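Local coordinates for multiheme cytochrome cf (Carboxydothermus ferrireducens DSM 11255, PDB 6QVM), which probably sits in the S-layer and passes electrons along its c-type hemes to insoluble extracellular Fe(III), at residues A[100-105]-A[133-138]; A[308-311]-A[317-320]; A[617-622]-A[666-671]. All coordinates share one frame; numbering follows the deposited sequence.

Contact 1: residues A[100-105]-A[133-138]; sequences LTEANV and AYFLMV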
ATOM      1  N   LEU A 100       0.832  40.108  14.608  1.00 47.19           N
ATOM      2  CA  LEU A 100       1.695  40.661  13.563  1.00 49.03           C
ATOM      3  C   LEU A 100       3.146  40.737  14.041  1.00 56.81           C
ATOM      4  O   LEU A 100       3.768  41.800  14.108  1.00 62.54           O
ATOM      5  CB  LEU A 100       1.186  42.032  13.131  1.00 49.81           C
ATOM      6  CG  LEU A 100      -0.131  42.074  12.355  1.00 50.32           C
ATOM      7  CD1 LEU A 100      -0.527  43.518  12.099  1.00 53.88           C
ATOM      8  CD2 LEU A 100       0.002  41.310  11.044  1.00 45.78           C
ATOM      9  N   THR A 101       3.679  39.569  14.383  1.00 67.91           N
ATOM     10  CA  THR A 101       5.079  39.469  14.751  1.00 57.90           C
ATOM     11  C   THR A 101       5.938  39.301  13.505  1.00 57.22           C
ATOM     12  O   THR A 101       5.467  38.887  12.441  1.00 69.47           O
ATOM     13  CB  THR A 101       5.311  38.289  15.691  1.00 55.02           C
ATOM     14  OG1 THR A 101       5.229  37.070  14.945  1.00 62.94           O
ATOM     15  CG2 THR A 101       4.261  38.268  16.800  1.00 57.87           C
ATOM     16  N   GLU A 102       7.221  39.641  13.649  1.00 58.99           N
ATOM     17  CA  GLU A 102       8.177  39.319  12.597  1.00 57.61           C
ATOM     18  C   GLU A 102       8.163  37.827  12.307  1.00 61.73           C
ATOM     19  O   GLU A 102       8.294  37.408  11.153  1.00 62.93           O
ATOM     20  CB  GLU A 102       9.582  39.763  12.993  1.00 67.56           C
ATOM     21  CG  GLU A 102       9.740  41.240  13.198  1.00 73.09           C
ATOM     22  CD  GLU A 102      11.199  41.650  13.207  1.00 80.53           C
ATOM     23  OE1 GLU A 102      11.500  42.805  12.833  1.00 73.19           O
ATOM     24  OE2 GLU A 102      12.043  40.804  13.586  1.00 69.06           O
ATOM     25  N   ALA A 103       7.995  37.012  13.351  1.00 50.12           N
ATOM     26  CA  ALA A 103       7.982  35.561  13.195  1.00 56.63           C
ATOM     27  C   ALA A 103       6.847  35.114  12.276  1.00 55.85           C
ATOM     28  O   ALA A 103       7.069  34.402  11.289  1.00 50.02           O
ATOM     29  CB  ALA A 103       7.871  34.896  14.566  1.00 51.33           C
ATOM     30  N   ASN A 104       5.617  35.545  12.577  1.00 49.24           N
ATOM     31  CA  ASN A 104       4.468  35.134  11.773  1.00 51.97           C
ATOM     32  C   ASN A 104       4.600  35.600  10.328  1.00 54.96           C
ATOM     33  O   ASN A 104       4.244  34.867   9.397  1.00 53.33           O
ATOM     34  CB  ASN A 104       3.174  35.664  12.387  1.00 45.10           C
ATOM     35  CG  ASN A 104       2.783  34.924  13.645  1.00 40.34           C
ATOM     36  OD1 ASN A 104       3.221  33.798  13.886  1.00 44.60           O
ATOM     37  ND2 ASN A 104       1.942  35.550  14.454  1.00 47.98           N
ATOM     38  N   VAL A 105       5.122  36.811  10.117  1.00 44.79           N
ATOM     39  CA  VAL A 105       5.294  37.312   8.757  1.00 45.37           C
ATOM     40  C   VAL A 105       6.318  36.474   8.000  1.00 50.03           C
ATOM     41  O   VAL A 105       6.109  36.120   6.834  1.00 55.31           O
ATOM     42  CB  VAL A 105       5.683  38.801   8.781  1.00 36.67           C
ATOM     43  CG1 VAL A 105       5.959  39.302   7.374  1.00 33.17           C
ATOM     44  CG2 VAL A 105       4.587  39.621   9.434  1.00 37.03           C
ATOM     45  N   ALA A 133       9.263  45.856   4.606  1.00 50.02           N
ATOM     46  CA  ALA A 133       9.836  46.115   3.290  1.00 59.32           C
ATOM     47  C   ALA A 133      11.056  45.239   3.033  1.00 62.58           C
ATOM     48  O   ALA A 133      11.315  44.856   1.886  1.00 65.50           O
ATOM     49  CB  ALA A 133      10.199  47.592   3.156  1.00 59.31           C
ATOM     50  N   TYR A 134      11.810  44.911   4.083  1.00 66.54           N
ATOM     51  CA  TYR A 134      12.957  44.020   3.941  1.00 67.41           C
ATOM     52  C   TYR A 134      12.507  42.590   3.670  1.00 60.69           C
ATOM     53  O   TYR A 134      12.916  41.974   2.678  1.00 64.89           O
ATOM     54  CB  TYR A 134      13.821  44.095   5.200  1.00 73.34           C
ATOM     55  CG  TYR A 134      14.996  43.142   5.228  1.00 81.27           C
ATOM     56  CD1 TYR A 134      16.033  43.256   4.308  1.00 79.03           C
ATOM     57  CD2 TYR A 134      15.083  42.149   6.199  1.00 81.78           C
ATOM     58  CE1 TYR A 134      17.118  42.393   4.345  1.00 73.63           C
ATOM     59  CE2 TYR A 134      16.160  41.284   6.246  1.00 80.51           C
ATOM     60  CZ  TYR A 134      17.174  41.409   5.318  1.00 70.38           C
ATOM     61  OH  TYR A 134      18.245  40.546   5.365  1.00 75.03           O
ATOM     62  N   PHE A 135      11.652  42.047   4.548  1.00 48.81           N
ATOM     63  CA  PHE A 135      11.111  40.706   4.342  1.00 50.44           C
ATOM     64  C   PHE A 135      10.466  40.582   2.970  1.00 49.86           C
ATOM     65  O   PHE A 135      10.551  39.530   2.325  1.00 60.06           O
ATOM     66  CB  PHE A 135      10.088  40.363   5.427  1.00 39.18           C
ATOM     67  CG  PHE A 135      10.666  40.247   6.797  1.00 43.78           C
ATOM     68  CD1 PHE A 135      11.988  39.882   6.982  1.00 46.60           C
ATOM     69  CD2 PHE A 135       9.880  40.489   7.908  1.00 50.05           C
ATOM     70  CE1 PHE A 135      12.517  39.769   8.260  1.00 56.32           C
ATOM     71  CE2 PHE A 135      10.404  40.373   9.191  1.00 58.45           C
ATOM     72  CZ  PHE A 135      11.724  40.015   9.365  1.00 62.34           C
ATOM     73  N   LEU A 136       9.811  41.649   2.507  1.00 48.54           N
ATOM     74  CA  LEU A 136       9.189  41.619   1.188  1.00 52.35           C
ATOM     75  C   LEU A 136      10.228  41.529   0.078  1.00 57.21           C
ATOM     76  O   LEU A 136       9.973  40.916  -0.966  1.00 66.66           O
ATOM     77  CB  LEU A 136       8.317  42.856   0.992  1.00 48.01           C
ATOM     78  CG  LEU A 136       7.408  42.825  -0.233  1.00 59.39           C
ATOM     79  CD1 LEU A 136       6.465  41.635  -0.169  1.00 57.92           C
ATOM     80  CD2 LEU A 136       6.632  44.116  -0.332  1.00 57.80           C
ATOM     81  N   MET A 137      11.402  42.122   0.288  1.00 68.06           N
ATOM     82  CA  MET A 137      12.460  42.031  -0.711  1.00 73.73           C
ATOM     83  C   MET A 137      13.017  40.616  -0.788  1.00 73.29           C
ATOM     84  O   MET A 137      13.238  40.083  -1.882  1.00 62.83           O
ATOM     85  CB  MET A 137      13.565  43.033  -0.388  1.00 78.38           C
ATOM     86  CG  MET A 137      14.786  42.899  -1.264  1.00 85.56           C
ATOM     87  SD  MET A 137      16.224  43.681  -0.515  1.00 81.45           S
ATOM     88  CE  MET A 137      16.434  42.659   0.937  1.00 57.24           C
ATOM     89  N   VAL A 138      13.256  39.994   0.370  1.00 61.80           N
ATOM     90  CA  VAL A 138      13.695  38.599   0.407  1.00 65.82           C
ATOM     91  C   VAL A 138      12.671  37.710  -0.286  1.00 71.57           C
ATOM     92  O   VAL A 138      12.991  36.969  -1.223  1.00 70.75           O
ATOM     93  CB  VAL A 138      13.926  38.142   1.856  1.00 57.72           C
ATOM     94  CG1 VAL A 138      14.354  36.687   1.888  1.00 62.17           C
ATOM     95  CG2 VAL A 138      14.946  39.028   2.546  1.00 59.73           C
TER

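Contact 2: residues A[308-311]-A[317-320]; sequences QNWL and CHVT. With HEC (heme c), chain H.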
ATOM      1  N   GLN A 308      22.628  -5.065 -18.067  1.00 44.93           N
ATOM      2  CA  GLN A 308      21.495  -4.412 -18.704  1.00 41.77           C
ATOM      3  C   GLN A 308      21.506  -2.910 -18.435  1.00 40.64           C
ATOM      4  O   GLN A 308      22.172  -2.410 -17.524  1.00 36.44           O
ATOM      5  CB  GLN A 308      20.168  -5.005 -18.216  1.00 39.39           C
ATOM      6  CG  GLN A 308      20.029  -6.511 -18.382  1.00 34.34           C
ATOM      7  CD  GLN A 308      20.566  -7.285 -17.195  1.00 42.32           C
ATOM      8  OE1 GLN A 308      21.555  -6.892 -16.578  1.00 50.70           O
ATOM      9  NE2 GLN A 308      19.911  -8.393 -16.869  1.00 45.16           N
ATOM     10  N   ASN A 309      20.758  -2.184 -19.266  1.00 39.25           N
ATOM     11  CA  ASN A 309      20.432  -0.790 -18.996  1.00 39.54           C
ATOM     12  C   ASN A 309      19.262  -0.778 -18.019  1.00 35.71           C
ATOM     13  O   ASN A 309      18.156  -1.214 -18.358  1.00 32.37           O
ATOM     14  CB  ASN A 309      20.101  -0.048 -20.289  1.00 35.03           C
ATOM     15  CG  ASN A 309      19.894   1.449 -20.076  1.00 46.89           C
ATOM     16  OD1 ASN A 309      19.260   1.874 -19.106  1.00 45.73           O
ATOM     17  ND2 ASN A 309      20.423   2.252 -20.992  1.00 44.11           N
ATOM     18  N   TRP A 310      19.509  -0.278 -16.806  1.00 29.51           N
ATOM     19  CA  TRP A 310      18.486  -0.313 -15.766  1.00 30.46           C
ATOM     20  C   TRP A 310      17.300   0.562 -16.139  1.00 30.67           C
ATOM     21  O   TRP A 310      16.144   0.181 -15.929  1.00 28.40           O
ATOM     22  CB  TRP A 310      19.075   0.124 -14.426  1.00 30.48           C
ATOM     23  CG  TRP A 310      18.039   0.515 -13.414  1.00 28.34           C
ATOM     24  CD1 TRP A 310      17.331  -0.322 -12.597  1.00 27.66           C
ATOM     25  CD2 TRP A 310      17.589   1.841 -13.117  1.00 24.23           C
ATOM     26  NE1 TRP A 310      16.471   0.402 -11.809  1.00 27.20           N
ATOM     27  CE2 TRP A 310      16.613   1.734 -12.105  1.00 25.61           C
ATOM     28  CE3 TRP A 310      17.924   3.111 -13.601  1.00 20.79           C
ATOM     29  CZ2 TRP A 310      15.965   2.846 -11.573  1.00 20.04           C
ATOM     30  CZ3 TRP A 310      17.279   4.215 -13.071  1.00 24.48           C
ATOM     31  CH2 TRP A 310      16.308   4.074 -12.070  1.00 22.29           C
ATOM     32  N   LEU A 311      17.569   1.736 -16.707  1.00 25.46           N
ATOM     33  CA  LEU A 311      16.489   2.660 -17.041  1.00 33.20           C
ATOM     34  C   LEU A 311      15.574   2.084 -18.114  1.00 35.54           C
ATOM     35  O   LEU A 311      14.348   2.242 -18.046  1.00 36.89           O
ATOM     36  CB  LEU A 311      17.075   3.995 -17.486  1.00 32.61           C
ATOM     37  CG  LEU A 311      16.130   5.184 -17.651  1.00 35.78           C
ATOM     38  CD1 LEU A 311      15.412   5.497 -16.351  1.00 24.21           C
ATOM     39  CD2 LEU A 311      16.906   6.402 -18.139  1.00 29.37           C
ATOM     40  N   CYS A 317       9.474  -0.812 -13.120  1.00 27.11           N
ATOM     41  CA  CYS A 317       8.883  -1.429 -11.942  1.00 30.52           C
ATOM     42  C   CYS A 317       9.542  -0.956 -10.655  1.00 30.82           C
ATOM     43  O   CYS A 317       9.115  -1.364  -9.572  1.00 27.62           O
ATOM     44  CB  CYS A 317       8.963  -2.958 -12.039  1.00 28.41           C
ATOM     45  SG  CYS A 317       8.092  -3.650 -13.456  1.00 30.01           S
ATOM     46  N   HIS A 318      10.555  -0.093 -10.744  1.00 27.50           N
ATOM     47  CA  HIS A 318      11.334   0.310  -9.585  1.00 28.16           C
ATOM     48  C   HIS A 318      11.156   1.780  -9.220  1.00 34.38           C
ATOM     49  O   HIS A 318      11.711   2.220  -8.211  1.00 30.10           O
ATOM     50  CB  HIS A 318      12.824   0.010  -9.802  1.00 20.99           C
ATOM     51  CG  HIS A 318      13.130  -1.420 -10.108  1.00 26.43           C
ATOM     52  ND1 HIS A 318      14.382  -1.834 -10.512  1.00 22.95           N
ATOM     53  CD2 HIS A 318      12.353  -2.531 -10.085  1.00 24.42           C
ATOM     54  CE1 HIS A 318      14.364  -3.141 -10.721  1.00 36.09           C
ATOM     55  NE2 HIS A 318      13.148  -3.592 -10.458  1.00 40.91           N
ATOM     56  N   VAL A 319      10.385   2.544  -9.993  1.00 29.49           N
ATOM     57  CA  VAL A 319      10.223   3.972  -9.767  1.00 24.02           C
ATOM     58  C   VAL A 319       8.756   4.348  -9.924  1.00 27.69           C
ATOM     59  O   VAL A 319       7.915   3.543 -10.327  1.00 26.00           O
ATOM     60  CB  VAL A 319      11.105   4.823 -10.707  1.00 32.14           C
ATOM     61  CG1 VAL A 319      12.584   4.472 -10.512  1.00 25.16           C
ATOM     62  CG2 VAL A 319      10.680   4.621 -12.141  1.00 23.71           C
ATOM     63  N   THR A 320       8.459   5.598  -9.582  1.00 22.39           N
ATOM     64  CA  THR A 320       7.099   6.112  -9.545  1.00 23.39           C
ATOM     65  C   THR A 320       7.068   7.482 -10.199  1.00 24.60           C
ATOM     66  O   THR A 320       8.032   8.246 -10.108  1.00 26.58           O
ATOM     67  CB  THR A 320       6.592   6.217  -8.098  1.00 29.53           C
ATOM     68  OG1 THR A 320       6.668   4.934  -7.467  1.00 26.33           O
ATOM     69  CG2 THR A 320       5.142   6.722  -8.061  1.00 19.98           C
TER
HETATM   70 FE   HEC H 704      13.123  -6.530 -10.337  1.00 36.73          FE
HETATM   71  CHA HEC H 704      12.878  -7.708  -7.087  1.00 26.51           C
HETATM   72  CHB HEC H 704      16.545  -6.420  -9.991  1.00 32.83           C
HETATM   73  CHC HEC H 704      13.420  -5.606 -13.646  1.00 28.07           C
HETATM   74  CHD HEC H 704       9.728  -6.219 -10.561  1.00 28.83           C
HETATM   75  NA  HEC H 704      14.461  -6.981  -8.825  1.00 34.55           N
HETATM   76  C1A HEC H 704      14.141  -7.421  -7.554  1.00 31.79           C
HETATM   77  C2A HEC H 704      15.371  -7.554  -6.800  1.00 40.93           C
HETATM   78  C3A HEC H 704      16.387  -7.202  -7.597  1.00 38.73           C
HETATM   79  C4A HEC H 704      15.834  -6.835  -8.886  1.00 35.62           C
HETATM   80  CMA HEC H 704      17.878  -7.184  -7.200  1.00 41.73           C
HETATM   81  CAA HEC H 704      15.470  -8.039  -5.336  1.00 52.33           C
HETATM   82  CBA HEC H 704      15.492  -9.569  -5.369  1.00 47.51           C
HETATM   83  CGA HEC H 704      15.701 -10.133  -3.986  1.00 73.00           C
HETATM   84  O1A HEC H 704      14.892  -9.832  -3.066  1.00 68.82           O
HETATM   85  O2A HEC H 704      16.679 -10.910  -3.821  1.00 99.19           O
HETATM   86  NB  HEC H 704      14.681  -6.059 -11.582  1.00 27.44           N
HETATM   87  C1B HEC H 704      16.020  -6.183 -11.249  1.00 32.03           C
HETATM   88  C2B HEC H 704      16.790  -6.000 -12.461  1.00 34.65           C
HETATM   89  C3B HEC H 704      15.932  -5.772 -13.478  1.00 35.20           C
HETATM   90  C4B HEC H 704      14.587  -5.805 -12.938  1.00 29.64           C
HETATM   91  CMB HEC H 704      18.333  -6.048 -12.511  1.00 41.24           C
HETATM   92  CAB HEC H 704      16.267  -5.508 -14.968  1.00 33.86           C
HETATM   93  CBB HEC H 704      17.016  -6.699 -15.609  1.00 29.81           C
HETATM   94  NC  HEC H 704      11.820  -5.984 -11.814  1.00 33.39           N
HETATM   95  C1C HEC H 704      12.145  -5.670 -13.121  1.00 27.03           C
HETATM   96  C2C HEC H 704      10.915  -5.449 -13.858  1.00 29.22           C
HETATM   97  C3C HEC H 704       9.887  -5.620 -13.005  1.00 28.84           C
HETATM   98  C4C HEC H 704      10.446  -5.957 -11.707  1.00 28.54           C
HETATM   99  CMC HEC H 704      10.840  -5.060 -15.350  1.00 29.49           C
HETATM  100  CAC HEC H 704       8.371  -5.473 -13.289  1.00 30.02           C
HETATM  101  CBC HEC H 704       7.899  -6.542 -14.295  1.00 25.79           C
HETATM  102  ND  HEC H 704      11.562  -6.881  -9.018  1.00 28.05           N
HETATM  103  C1D HEC H 704      10.226  -6.726  -9.376  1.00 29.80           C
HETATM  104  C2D HEC H 704       9.407  -7.196  -8.290  1.00 24.26           C
HETATM  105  C3D HEC H 704      10.384  -7.665  -7.196  1.00 31.35           C
HETATM  106  C4D HEC H 704      11.698  -7.429  -7.742  1.00 28.87           C
HETATM  107  CMD HEC H 704       7.866  -7.184  -8.290  1.00 32.63           C
HETATM  108  CAD HEC H 704      10.066  -8.264  -5.806  1.00 36.04           C
HETATM  109  CBD HEC H 704       9.175  -9.500  -5.951  1.00 41.85           C
HETATM  110  CGD HEC H 704       9.988 -10.682  -6.406  1.00 46.17           C
HETATM  111  O1D HEC H 704      11.235 -10.606  -6.316  1.00 53.04           O
HETATM  112  O2D HEC H 704       9.402 -11.697  -6.855  1.00 52.95           O

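Contact 3: residues A[617-622]-A[666-671]; sequences DTRVNN and LLLDKA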
ATOM      1  N   ASP A 617      -4.792 -43.848  -0.554  1.00 72.87           N
ATOM      2  CA  ASP A 617      -6.001 -43.779  -1.377  1.00 91.47           C
ATOM      3  C   ASP A 617      -6.747 -45.106  -1.367  1.00103.17           C
ATOM      4  O   ASP A 617      -7.968 -45.146  -1.189  1.00 95.15           O
ATOM      5  CB  ASP A 617      -5.645 -43.381  -2.811  1.00 88.92           C
ATOM      6  CG  ASP A 617      -5.126 -41.957  -2.911  1.00108.39           C
ATOM      7  OD1 ASP A 617      -5.551 -41.104  -2.097  1.00102.10           O
ATOM      8  OD2 ASP A 617      -4.296 -41.698  -3.808  1.00 93.35           O
ATOM      9  N   THR A 618      -6.022 -46.202  -1.582  1.00 97.61           N
ATOM     10  CA  THR A 618      -6.584 -47.544  -1.515  1.00 84.65           C
ATOM     11  C   THR A 618      -7.385 -47.743  -0.236  1.00 90.30           C
ATOM     12  O   THR A 618      -8.562 -48.116  -0.268  1.00 93.55           O
ATOM     13  CB  THR A 618      -5.453 -48.571  -1.589  1.00 86.12           C
ATOM     14  OG1 THR A 618      -4.826 -48.487  -2.869  1.00 79.81           O
ATOM     15  CG2 THR A 618      -5.983 -49.969  -1.342  1.00 92.26           C
ATOM     16  N   ARG A 619      -6.762 -47.433   0.901  1.00 80.33           N
ATOM     17  CA  ARG A 619      -7.352 -47.803   2.182  1.00 78.80           C
ATOM     18  C   ARG A 619      -8.584 -46.972   2.510  1.00 75.71           C
ATOM     19  O   ARG A 619      -9.497 -47.475   3.172  1.00 96.28           O
ATOM     20  CB  ARG A 619      -6.311 -47.701   3.297  1.00 79.20           C
ATOM     21  CG  ARG A 619      -5.262 -48.811   3.257  1.00 75.67           C
ATOM     22  CD  ARG A 619      -4.286 -48.680   4.418  1.00 81.58           C
ATOM     23  NE  ARG A 619      -4.968 -48.766   5.709  1.00 75.93           N
ATOM     24  CZ  ARG A 619      -4.379 -48.587   6.889  1.00 76.83           C
ATOM     25  NH1 ARG A 619      -3.085 -48.293   6.950  1.00 69.07           N
ATOM     26  NH2 ARG A 619      -5.085 -48.713   8.011  1.00 54.55           N
ATOM     27  N   VAL A 620      -8.639 -45.711   2.072  1.00 82.26           N
ATOM     28  CA  VAL A 620      -9.849 -44.937   2.339  1.00 90.44           C
ATOM     29  C   VAL A 620     -10.980 -45.364   1.410  1.00 91.84           C
ATOM     30  O   VAL A 620     -12.131 -45.473   1.840  1.00 90.87           O
ATOM     31  CB  VAL A 620      -9.601 -43.416   2.255  1.00 88.59           C
ATOM     32  CG1 VAL A 620      -9.195 -42.862   3.608  1.00 66.20           C
ATOM     33  CG2 VAL A 620      -8.585 -43.062   1.180  1.00 84.17           C
ATOM     34  N   ASN A 621     -10.677 -45.624   0.134  1.00 83.40           N
ATOM     35  CA  ASN A 621     -11.723 -46.021  -0.807  1.00 94.99           C
ATOM     36  C   ASN A 621     -12.410 -47.308  -0.367  1.00 99.31           C
ATOM     37  O   ASN A 621     -13.640 -47.412  -0.414  1.00106.17           O
ATOM     38  CB  ASN A 621     -11.139 -46.180  -2.207  1.00102.95           C
ATOM     39  CG  ASN A 621     -10.888 -44.851  -2.890  1.00100.30           C
ATOM     40  OD1 ASN A 621     -11.569 -43.862  -2.623  1.00 78.41           O
ATOM     41  ND2 ASN A 621      -9.917 -44.827  -3.792  1.00 85.21           N
ATOM     42  N   ASN A 622     -11.634 -48.289   0.093  1.00103.52           N
ATOM     43  CA  ASN A 622     -12.180 -49.563   0.543  1.00 99.66           C
ATOM     44  C   ASN A 622     -12.910 -49.451   1.877  1.00 91.16           C
ATOM     45  O   ASN A 622     -13.490 -50.442   2.332  1.00120.17           O
ATOM     46  CB  ASN A 622     -11.053 -50.595   0.629  1.00 94.54           C
ATOM     47  CG  ASN A 622     -10.241 -50.677  -0.650  1.00104.80           C
ATOM     48  OD1 ASN A 622     -10.376 -49.834  -1.534  1.00104.86           O
ATOM     49  ND2 ASN A 622      -9.392 -51.691  -0.754  1.00 97.57           N
ATOM     50  N   LEU A 666      -3.406 -43.998  12.293  1.00 65.02           N
ATOM     51  CA  LEU A 666      -4.253 -44.176  13.466  1.00 67.50           C
ATOM     52  C   LEU A 666      -5.714 -43.903  13.152  1.00 78.78           C
ATOM     53  O   LEU A 666      -6.591 -44.370  13.886  1.00 83.91           O
ATOM     54  CB  LEU A 666      -3.778 -43.264  14.603  1.00 64.91           C
ATOM     55  CG  LEU A 666      -4.317 -43.511  16.019  1.00 86.33           C
ATOM     56  CD1 LEU A 666      -3.410 -44.447  16.815  1.00 94.30           C
ATOM     57  CD2 LEU A 666      -4.521 -42.189  16.750  1.00 75.53           C
ATOM     58  N   LEU A 667      -5.993 -43.152  12.082  1.00 80.65           N
ATOM     59  CA  LEU A 667      -7.379 -42.932  11.680  1.00 78.72           C
ATOM     60  C   LEU A 667      -7.898 -44.080  10.825  1.00 80.41           C
ATOM     61  O   LEU A 667      -9.054 -44.488  10.968  1.00 76.74           O
ATOM     62  CB  LEU A 667      -7.515 -41.603  10.931  1.00 70.13           C
ATOM     63  CG  LEU A 667      -7.637 -40.328  11.761  1.00 74.49           C
ATOM     64  CD1 LEU A 667      -8.129 -39.169  10.903  1.00 71.93           C
ATOM     65  CD2 LEU A 667      -8.551 -40.539  12.960  1.00 67.57           C
ATOM     66  N   LEU A 668      -7.065 -44.610   9.930  1.00 69.33           N
ATOM     67  CA  LEU A 668      -7.508 -45.693   9.058  1.00 77.64           C
ATOM     68  C   LEU A 668      -7.648 -47.003   9.825  1.00 92.91           C
ATOM     69  O   LEU A 668      -8.559 -47.794   9.552  1.00 93.92           O
ATOM     70  CB  LEU A 668      -6.538 -45.847   7.889  1.00 63.60           C
ATOM     71  CG  LEU A 668      -6.518 -44.674   6.910  1.00 68.24           C
ATOM     72  CD1 LEU A 668      -5.628 -44.986   5.717  1.00 55.51           C
ATOM     73  CD2 LEU A 668      -7.928 -44.337   6.468  1.00 58.14           C
ATOM     74  N   ASP A 669      -6.763 -47.244  10.795  1.00 94.15           N
ATOM     75  CA  ASP A 669      -6.857 -48.454  11.607  1.00 92.89           C
ATOM     76  C   ASP A 669      -8.087 -48.422  12.505  1.00 95.48           C
ATOM     77  O   ASP A 669      -8.844 -49.397  12.570  1.00123.22           O
ATOM     78  CB  ASP A 669      -5.582 -48.639  12.426  1.00 83.80           C
ATOM     79  CG  ASP A 669      -4.395 -49.032  11.566  1.00102.61           C
ATOM     80  OD1 ASP A 669      -4.583 -49.257  10.348  1.00100.50           O
ATOM     81  OD2 ASP A 669      -3.274 -49.104  12.106  1.00114.01           O
ATOM     82  N   LYS A 670      -8.307 -47.303  13.197  1.00 78.24           N
ATOM     83  CA  LYS A 670      -9.510 -47.141  13.997  1.00 78.50           C
ATOM     84  C   LYS A 670     -10.762 -47.035  13.144  1.00 99.07           C
ATOM     85  O   LYS A 670     -11.858 -46.944  13.696  1.00110.12           O
ATOM     86  CB  LYS A 670      -9.370 -45.906  14.897  1.00 68.44           C
ATOM     87  N   ALA A 671     -10.633 -47.019  11.816  1.00 91.84           N
ATOM     88  CA  ALA A 671     -11.787 -47.061  10.927  1.00 87.19           C
ATOM     89  C   ALA A 671     -11.950 -48.396  10.224  1.00 97.99           C
ATOM     90  O   ALA A 671     -13.073 -48.763   9.876  1.00 75.68           O
ATOM     91  CB  ALA A 671     -11.712 -45.958   9.871  1.00 67.63           C
TER

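Contact 1: residues A[100-105]-A[133-138]
Phe135 of helix 129-139 reaches across to Glu102 and Val105 of helix 102-113. The tight part is small and apolar. Glu102 CB lies near the plane of the ring, at its edge, with CB 3.9 Å from Phe135 CE2. Val105 comes in obliquely, CG1 standing 4.1 Å from Phe135 CD2. That methyl is anti to the Val105 backbone N (chi1 176°), which carries it across to the ring. Both side chains meet Phe135 at about a right angle, and no hydrogen bond links the two segments.

The other side of helix 102-113 is looser. Ala103 is exposed and points away from helix 129-139, while Thr101 and Asn104 are partly exposed. Here the work is local: Thr101 is the N-cap, its OG1 accepting from Asn104 N at 2.8 Å along a nearly straight bond (172°). Glu102, one residue on, turns its chain beside the backbone N and runs out extended past the ring. Its carboxylate is buried and gripped at both oxygens, OE1 in a salt bridge to Arg131 NE of helix 129-139 and OE2 accepting from Ser124 N.

Around this pair, helices 165-176 and 199-212 pack on other residues of the two segments, in a heme-free helical region that is probably the S-layer binding part of the protein. Chemically, then, the two segments meet through apolar contact, and the Glu102-Arg131 bridge adds a polar tie between the same helices; with a backbone N-H at its other oxygen, the buried carboxylate of Glu102 would tend to stay ionised.

Contact 2: residues A[308-311]-A[317-320]
Trp310 brings its indole N-H to the edge of a heme-facing histidine, His318, in a bent, weak bond to the ring nitrogen on the side away from the iron: NE1 lies 3.3 Å from His318 ND1, with an N-H...N angle of 147°. The pairing is unusual because ND1 of a heme-ligating histidine more often donates. The two rings meet rim to rim, planes 33° apart, neither lying over the other's face. Trp310 gets there with CG anti to its backbone N (chi1 163°), which swings the indole from the first turn of helix 310-313 across to the histidine.

On its far edge His318 NE2 faces the heme iron in the plane of the imidazole, 2.9 Å away in this model, longer than a normal iron-nitrogen bond. The preceding residue, Cys317, is joined to the same heme by a thioether, SG to CAC at 1.9 Å. Together they close a CXXCH heme-binding motif, so one short piece of chain supplies a covalent tether and the histidine expected to ligate the iron. The His318 side chain also comes within about 4 Å of a second heme c, nearest atoms, a spacing consistent with electron transfer between hemes.

Beyond the motif the chain enters strand 319-320, where Val319 meets the six-membered part of the indole obliquely, CG1 3.9 Å from Trp310 CZ2. Gln308 reaches the heme rim from the other segment, its NE2 3.6 Å from heme CBB.

Contact 3: residues A[617-622]-A[666-671]
Helices 606-628 and 661-672, close to the C-terminus, run in roughly the same direction here, crossing at 32° with their local axes 10.7 Å apart. Leu668 is the residue in the middle. Its CD2 packs on Val620 CG1 at 3.5 Å, on the buried side, while its CD1 lies 3.7 Å from Arg619 CB. Arg619 then bends at chi3 (60°) so that its guanidinium passes over Leu668, with Leu668 CB beneath one face, 3.2 Å from NH2. At the edge of the same group, Asp669 OD1 accepts from NH2 in a bent bond that is part of a salt bridge; the modelled 2.5 Å between OD1 and Arg619 NH2 is very short. The carboxylate and guanidinium planes are tilted 25° to each other.

A second acid, Glu672, also bridges to Arg619 NH2 through OE1, and two carboxylates on one nitrogen fix the guanidinium end over Leu668. Asp669 itself is exposed, whereas Val620 continues inward onto Val650 of helix 641-652. That third helix also packs on Leu667 and Ala671, so that three helices pack together around an apolar seam rimmed by a salt bridge, as is typical of helical bundles.

Contacts 1 and 3 both join two helices, but they sit far out on opposite sides of the chain's centre, their own centres about 88 Å apart. Contact 2 is the most central of the three, about 20 Å from that centre, and the one built directly on a heme. The chemistry follows. Contact 1 is wholly buried and apolar between its segments, its carboxylate paired just beyond them with Arg131 of the same helix pair and with Ser124 N; contact 3 is partly buried and adds a salt bridge at its exposed rim; contact 2, also buried, joins an indole N-H weakly to the heme-facing histidine. None of the three touches another: even contacts 1 and 2 keep their nearest atoms about 30 Å apart.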